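Local coordinates for protein arginase (Glaciozyma antarctica, PDB 5YNL) that probably hydrolyses L-arginine to L-ornithine and urea, as a cold-adapted member of the arginase family from a psychrophilic yeast, at residues 148-153 with 326-331. Numbering follows the deposited sequence.
Sequences TVTLGG and SLDIME
Two neighbouring parallel strands of the central arginase sheet, 147-152 and 324-330, meet here, Thr148 beside Ser326 and Leu151 beside Ile329. Leu327 gives its N-H to Thr148 O and receives that of Thr150 at its own O (N to O 2.7 Å); Ile329 N donates to Thr150 O, and Ile329 O accepts from Gly152 N, almost straight at 176°. Beta-branched Val149, Thr150 and Ile329 suit such extended backbone. On one face Leu151 and Ile329 lie side by side, CD2 packing against CB at 3.9 Å, while Val149 CG1 touches Leu327 CD2 more loosely. The other face is polar: the Thr150 hydroxyl and Asp328 carboxylate share a water, bonded to Thr148 O, Thr150 OG1 and Asp328 OD1 (water O to OD1 2.7 Å). Thr150 OG1 reaches it by standing anti to the carbonyl carbon (chi1 -46°); Thr161, from helix 158-168, bonds to both OG1 and OD1. In this eight-stranded alpha/beta fold of the arginase family, the strands' C-terminal ends lead into the active-site loops. There Met330, bent at chi2 (-72°), lays SD 3.8 Å from CA of Gly152, which has no side chain in the way. Beyond the strands, Glu331 N makes a short bond to Gly153 O, and Glu331 OE2 is hydrogen-bonded to His195 NE2.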
# COMPACT_ATOMS: atom_id res chain seq x y z
N THR A 148 -0.25 7.16 -8.13
CA THR A 148 -1.64 6.82 -7.77
C THR A 148 -1.81 6.67 -6.26
O THR A 148 -1.25 5.74 -5.64
CB THR A 148 -2.08 5.53 -8.45
OG1 THR A 148 -1.68 5.56 -9.82
CG2 THR A 148 -3.59 5.35 -8.33
N VAL A 149 -2.57 7.58 -5.67
CA VAL A 149 -2.88 7.51 -4.25
C VAL A 149 -4.20 6.75 -4.10
O VAL A 149 -5.26 7.29 -4.44
CB VAL A 149 -2.99 8.92 -3.61
CG1 VAL A 149 -3.30 8.83 -2.12
CG2 VAL A 149 -1.71 9.73 -3.85
N THR A 150 -4.15 5.51 -3.61
CA THR A 150 -5.40 4.79 -3.37
C THR A 150 -5.83 4.96 -1.92
O THR A 150 -5.10 4.59 -0.97
CB THR A 150 -5.35 3.30 -3.72
OG1 THR A 150 -4.75 3.12 -5.01
CG2 THR A 150 -6.76 2.74 -3.76
N LEU A 151 -7.01 5.56 -1.77
CA LEU A 151 -7.60 5.81 -0.47
C LEU A 151 -8.57 4.69 -0.23
O LEU A 151 -9.61 4.59 -0.90
CB LEU A 151 -8.32 7.16 -0.45
CG LEU A 151 -7.37 8.33 -0.65
CD1 LEU A 151 -8.10 9.67 -0.47
CD2 LEU A 151 -6.16 8.22 0.30
N GLY A 152 -8.25 3.83 0.72
CA GLY A 152 -9.07 2.66 0.88
C GLY A 152 -9.87 2.50 2.15
O GLY A 152 -9.69 3.17 3.19
N GLY A 153 -10.82 1.58 2.01
CA GLY A 153 -11.25 0.79 3.12
C GLY A 153 -10.24 -0.34 3.21
O GLY A 153 -9.07 -0.13 3.54
N SER A 326 3.37 4.47 -6.36
CA SER A 326 2.04 4.17 -5.84
C SER A 326 1.98 4.12 -4.33
O SER A 326 2.87 3.55 -3.68
CB SER A 326 1.50 2.86 -6.40
OG SER A 326 0.88 3.07 -7.64
N LEU A 327 0.92 4.71 -3.80
CA LEU A 327 0.68 4.81 -2.37
C LEU A 327 -0.75 4.38 -2.07
O LEU A 327 -1.71 4.97 -2.63
CB LEU A 327 0.84 6.27 -1.94
CG LEU A 327 0.39 6.67 -0.54
CD1 LEU A 327 1.25 5.96 0.51
CD2 LEU A 327 0.48 8.16 -0.40
N ASP A 328 -0.91 3.37 -1.22
CA ASP A 328 -2.22 3.05 -0.67
C ASP A 328 -2.30 3.57 0.77
O ASP A 328 -1.35 3.38 1.55
CB ASP A 328 -2.46 1.55 -0.61
CG ASP A 328 -2.14 0.83 -1.89
OD1 ASP A 328 -2.13 1.44 -2.98
OD2 ASP A 328 -1.91 -0.40 -1.77
N ILE A 329 -3.42 4.18 1.12
CA ILE A 329 -3.68 4.52 2.51
C ILE A 329 -4.97 3.78 2.86
O ILE A 329 -6.07 4.23 2.47
CB ILE A 329 -3.91 6.03 2.69
CG1 ILE A 329 -2.75 6.85 2.11
CG2 ILE A 329 -4.19 6.37 4.17
CD1 ILE A 329 -1.51 6.94 3.00
N MET A 330 -4.86 2.66 3.56
CA MET A 330 -6.00 1.77 3.71
C MET A 330 -6.62 1.80 5.11
O MET A 330 -5.99 2.27 6.07
CB MET A 330 -5.56 0.34 3.35
CG MET A 330 -4.96 0.18 1.95
SD MET A 330 -6.12 0.29 0.56
CE MET A 330 -5.21 -0.60 -0.70
N GLU A 331 -7.84 1.30 5.22
CA GLU A 331 -8.52 1.17 6.51
C GLU A 331 -8.53 2.45 7.36
O GLU A 331 -8.34 2.41 8.57
CB GLU A 331 -7.99 -0.03 7.30
CG GLU A 331 -8.32 -1.37 6.63
CD GLU A 331 -8.03 -2.58 7.51
OE1 GLU A 331 -8.30 -2.53 8.75
OE2 GLU A 331 -7.56 -3.60 6.95
O HOH W 1 -2.26 2.94 -5.24